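Local atomic coordinates of putative phage capsid protein (Corynebacterium diphtheriae NCTC 13129, PDB entry 2R9I), a protein that is of unknown function but probably serves as a phage capsid protein, represented here by its helical N-terminal domain. Residues M4-L9 and A59-S64; A11-L16 and E51-A56. All coordinates share one frame; numbering follows the deposited sequence.

Contact 1 of 2, residues M4-L9 and A59-S64; sequences MNLKDL and ARRGVS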
# COMPACT_ATOMS: atom_id res chain seq x y z
N MSE A 4 11.29 8.30 3.30
CA MSE A 4 10.54 8.32 4.55
C MSE A 4 10.95 7.16 5.45
O MSE A 4 11.46 6.14 4.98
CB MSE A 4 9.03 8.27 4.28
CG MSE A 4 8.67 7.69 2.92
SE MSE A 4 6.75 7.45 2.69
CE MSE A 4 6.51 8.42 1.02
N ASN A 5 10.72 7.32 6.75
CA ASN A 5 10.99 6.26 7.71
C ASN A 5 9.77 5.37 7.94
O ASN A 5 8.70 5.61 7.39
CB ASN A 5 11.47 6.85 9.04
CG ASN A 5 10.36 7.52 9.82
OD1 ASN A 5 9.18 7.20 9.65
ND2 ASN A 5 10.72 8.47 10.68
N LEU A 6 9.94 4.34 8.77
CA LEU A 6 8.95 3.28 8.88
C LEU A 6 7.59 3.83 9.28
O LEU A 6 6.56 3.44 8.72
CB LEU A 6 9.41 2.22 9.89
CG LEU A 6 8.55 0.96 9.99
CD1 LEU A 6 8.41 0.30 8.62
CD2 LEU A 6 9.14 -0.01 11.00
N LYS A 7 7.58 4.74 10.25
CA LYS A 7 6.34 5.26 10.81
C LYS A 7 5.55 5.97 9.71
O LYS A 7 4.32 5.95 9.69
CB LYS A 7 6.63 6.23 11.96
CG LYS A 7 7.25 5.58 13.23
CD LYS A 7 7.51 6.60 14.37
CE LYS A 7 8.13 5.87 15.58
NZ LYS A 7 8.42 6.79 16.70
N ASP A 8 6.29 6.60 8.79
CA ASP A 8 5.74 7.34 7.66
C ASP A 8 5.19 6.39 6.60
O ASP A 8 4.14 6.67 5.98
CB ASP A 8 6.80 8.23 7.01
CG ASP A 8 7.34 9.32 7.96
OD1 ASP A 8 6.55 10.19 8.40
OD2 ASP A 8 8.57 9.31 8.23
N LEU A 9 5.92 5.29 6.37
CA LEU A 9 5.52 4.25 5.44
C LEU A 9 4.20 3.62 5.85
O LEU A 9 3.38 3.31 5.01
CB LEU A 9 6.59 3.17 5.36
CG LEU A 9 7.70 3.32 4.33
CD1 LEU A 9 8.50 2.04 4.31
CD2 LEU A 9 7.16 3.60 2.93
N ALA A 59 10.50 -4.94 3.59
CA ALA A 59 11.92 -4.70 3.46
C ALA A 59 12.47 -3.96 4.67
O ALA A 59 13.48 -4.37 5.23
CB ALA A 59 12.23 -3.94 2.19
N ARG A 60 11.82 -2.88 5.11
CA ARG A 60 12.34 -2.13 6.27
C ARG A 60 12.31 -2.96 7.53
O ARG A 60 13.26 -2.91 8.29
CB ARG A 60 11.62 -0.80 6.50
CG ARG A 60 11.89 0.22 5.43
CD ARG A 60 11.18 1.55 5.67
NE ARG A 60 11.42 2.45 4.54
CZ ARG A 60 12.51 3.20 4.40
NH1 ARG A 60 12.65 3.98 3.33
NH2 ARG A 60 13.48 3.19 5.31
N ARG A 61 11.23 -3.71 7.76
CA ARG A 61 11.14 -4.51 8.98
C ARG A 61 12.15 -5.64 8.96
O ARG A 61 12.90 -5.82 9.92
CB ARG A 61 9.74 -5.08 9.18
CG ARG A 61 8.88 -4.24 10.07
CD ARG A 61 7.43 -4.64 9.89
NE ARG A 61 6.50 -3.78 10.63
CZ ARG A 61 5.19 -3.72 10.40
NH1 ARG A 61 4.65 -4.46 9.44
NH2 ARG A 61 4.42 -2.91 11.12
N GLY A 62 12.18 -6.35 7.84
CA GLY A 62 13.11 -7.44 7.64
C GLY A 62 14.58 -7.07 7.80
O GLY A 62 15.33 -7.80 8.47
N VAL A 63 15.00 -5.95 7.22
CA VAL A 63 16.40 -5.57 7.27
C VAL A 63 16.88 -5.38 8.69
O VAL A 63 17.99 -5.80 9.02
CB VAL A 63 16.73 -4.33 6.46
CG1 VAL A 63 17.88 -3.55 7.08
CG2 VAL A 63 17.06 -4.71 5.03
N SER A 64 16.08 -4.77 9.55
CA SER A 64 16.55 -4.65 10.92
C SER A 64 16.41 -5.97 11.71
O SER A 64 17.20 -6.22 12.63
CB SER A 64 15.97 -3.42 11.64
OG SER A 64 14.59 -3.58 11.84
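Arg60 reaches from helix 33-71 across to the start of helix 6-26, and its side chain meets something at almost every step. Its CB lies 4.0 Å from Leu6 CD1, the two side chains sliding past each other in opposite directions. From there the chain runs extended (chi2 -180°, chi3 -176°), and CG comes within van der Waals range of Leu9 CD1. Farther out, Arg60 CD and NE run past the same methyl group, which lies at the guanidinium edge, near its plane, the leucine crossing the arginine at about a right angle. Leu9 also touches Ala56 and Ile57, and the aliphatic part of Arg60 continues the apolar seam of this antiparallel helical hairpin toward the N-terminal end of helix 6-26. At the tip, the carbonyl oxygen of Met4, a selenomethionine, lies over one guanidinium face, offset toward the rim; Met4 O is 3.0 Å from Arg60 NH1, at an angle too poor for a hydrogen bond. Just after that carbonyl, helix 6-26 opens with a capping box, in which Asp8 N donates to Asn5 OD1 at 3.1 Å and Asn5 N donates to Asp8 OD2 at 3.3 Å. Beside Arg60, Leu6 CD2 lies 4.3 Å from Arg61 CG.

Contact 2 of 2, residues A11-L16 and E51-A56; sequences AHRENL and ESTDEA
Arg13 and Asp54 join the two helices with a side-on salt bridge. Arg13 NE donates to Asp54 OD1 at 2.8 Å. Arg13 NH1 donates to Asp54 OD2 at 2.9 Å, and this second bond is nearly straight at 172°. OD2 uses its syn lone pair and lies in the guanidinium plane; OD1 is also met on its syn side, but NE sits out of the carboxylate plane and OD1 is tilted from that of the guanidinium. The two planes are nearly coplanar, 24° apart, and this two-point grip should restrict rotation of either group. A bend at chi2 brings the NE/NH1 edge of the arginine to face the carboxylate while its root stays on the apolar side: Arg13 CB packs 3.7 Å from Thr53 CG2.

Thr53 is buried and divides its two branches. CG2 faces the base of Arg13; OG1 lies near the plane of the His12 ring, 3.7 Å from His12 CD2, and 3.9 Å from Leu16 CD2. The hydroxyl has its polar partner within its own helix, a hydrogen bond with Glu49 O one turn back, which probably helps hold the rotation about chi1, with CG2 anti to the backbone N and directed at Arg13.

Around this, Arg13 also touches Ile50 and Ile57, and Leu16 rests on Ile50. The segments run antiparallel at 164° with their axes 9.7 Å apart, joining helix 6-26 to the middle of the longer helix 33-71 as the two arms of a helical hairpin.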
# COMPACT_ATOMS: atom_id res chain seq x y z
N ALA A 11 1.85 5.10 7.80
CA ALA A 11 0.81 6.10 7.60
C ALA A 11 0.44 6.18 6.11
O ALA A 11 -0.75 6.26 5.74
CB ALA A 11 1.24 7.46 8.12
N HIS A 12 1.48 6.15 5.27
CA HIS A 12 1.33 6.23 3.82
C HIS A 12 0.50 5.07 3.30
O HIS A 12 -0.44 5.27 2.51
CB HIS A 12 2.70 6.24 3.15
CG HIS A 12 2.65 6.36 1.67
ND1 HIS A 12 2.23 7.51 1.03
CD2 HIS A 12 2.95 5.47 0.69
CE1 HIS A 12 2.30 7.33 -0.28
NE2 HIS A 12 2.73 6.10 -0.51
N ARG A 13 0.85 3.86 3.74
CA ARG A 13 0.08 2.66 3.37
C ARG A 13 -1.39 2.81 3.74
O ARG A 13 -2.28 2.54 2.95
CB ARG A 13 0.65 1.42 4.06
CG ARG A 13 0.27 0.12 3.38
CD ARG A 13 -0.94 -0.53 4.02
NE ARG A 13 -1.13 -1.85 3.43
CZ ARG A 13 -2.24 -2.57 3.50
NH1 ARG A 13 -2.26 -3.75 2.90
NH2 ARG A 13 -3.33 -2.13 4.16
N GLU A 14 -1.65 3.24 4.96
CA GLU A 14 -2.99 3.37 5.42
C GLU A 14 -3.76 4.45 4.65
O GLU A 14 -4.94 4.26 4.35
CB GLU A 14 -2.97 3.64 6.90
CG GLU A 14 -4.30 3.97 7.48
CD GLU A 14 -4.19 4.16 8.98
OE1 GLU A 14 -3.04 4.09 9.51
OE2 GLU A 14 -5.25 4.38 9.63
N ASN A 15 -3.09 5.56 4.30
CA ASN A 15 -3.69 6.59 3.39
C ASN A 15 -4.06 6.06 2.00
O ASN A 15 -5.11 6.38 1.46
CB ASN A 15 -2.78 7.81 3.25
CG ASN A 15 -2.66 8.59 4.54
OD1 ASN A 15 -3.61 8.68 5.30
ND2 ASN A 15 -1.50 9.15 4.80
N LEU A 16 -3.24 5.20 1.47
CA LEU A 16 -3.52 4.60 0.22
C LEU A 16 -4.69 3.68 0.32
O LEU A 16 -5.46 3.58 -0.58
CB LEU A 16 -2.30 3.84 -0.24
CG LEU A 16 -1.38 4.50 -1.24
CD1 LEU A 16 -1.56 5.96 -1.26
CD2 LEU A 16 0.01 4.16 -0.93
N GLU A 51 0.28 -2.43 -2.65
CA GLU A 51 1.07 -3.66 -2.66
C GLU A 51 2.55 -3.36 -2.61
O GLU A 51 3.32 -3.98 -1.85
CB GLU A 51 0.78 -4.48 -3.90
CG GLU A 51 -0.52 -5.23 -3.83
CD GLU A 51 -0.84 -5.94 -5.14
OE1 GLU A 51 -0.08 -5.76 -6.12
OE2 GLU A 51 -1.85 -6.68 -5.18
N SER A 52 2.93 -2.39 -3.41
CA SER A 52 4.30 -1.98 -3.51
C SER A 52 4.85 -1.29 -2.22
O SER A 52 6.03 -1.39 -1.88
CB SER A 52 4.39 -1.10 -4.75
OG SER A 52 5.46 -0.21 -4.63
N THR A 53 3.97 -0.62 -1.47
CA THR A 53 4.33 -0.02 -0.18
C THR A 53 4.43 -1.11 0.86
O THR A 53 5.27 -1.04 1.77
CB THR A 53 3.27 1.02 0.24
OG1 THR A 53 3.33 2.11 -0.69
CG2 THR A 53 3.51 1.57 1.66
N ASP A 54 3.56 -2.11 0.75
CA ASP A 54 3.67 -3.25 1.61
C ASP A 54 5.04 -3.90 1.51
O ASP A 54 5.60 -4.31 2.51
CB ASP A 54 2.59 -4.26 1.30
CG ASP A 54 1.28 -3.91 1.96
OD1 ASP A 54 1.29 -3.08 2.91
OD2 ASP A 54 0.23 -4.48 1.54
N GLU A 55 5.58 -3.98 0.29
CA GLU A 55 6.93 -4.50 0.11
C GLU A 55 7.97 -3.61 0.77
O GLU A 55 8.89 -4.12 1.41
CB GLU A 55 7.27 -4.66 -1.36
CG GLU A 55 6.45 -5.74 -2.03
CD GLU A 55 6.62 -5.73 -3.56
OE1 GLU A 55 6.80 -4.62 -4.18
OE2 GLU A 55 6.58 -6.84 -4.16
N ALA A 56 7.83 -2.28 0.63
CA ALA A 56 8.76 -1.36 1.27
C ALA A 56 8.76 -1.59 2.80
O ALA A 56 9.81 -1.58 3.45
CB ALA A 56 8.41 0.06 0.93

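Both contacts join helix 6-26 to helix 33-71, and contact 2 is nested inside the loop that contact 1 closes. The contact centres are about 11 Å apart; that of contact 2 is about 3 Å from the chain centre, that of contact 1 about 13 Å. Each is a surface contact with one buried residue, Leu9 in contact 1 and Thr53 in contact 2. The chemistry differs: 11-16 with 51-56 pairs opposite charges beside a small apolar patch, whereas 4-9 with 59-64 relies on leucines against an arginine's aliphatic chain. They meet where Leu9 O packs 3.8 Å from Thr53 CG2 and Met4 SE 4.2 Å from His12 CB, making one continuous interface.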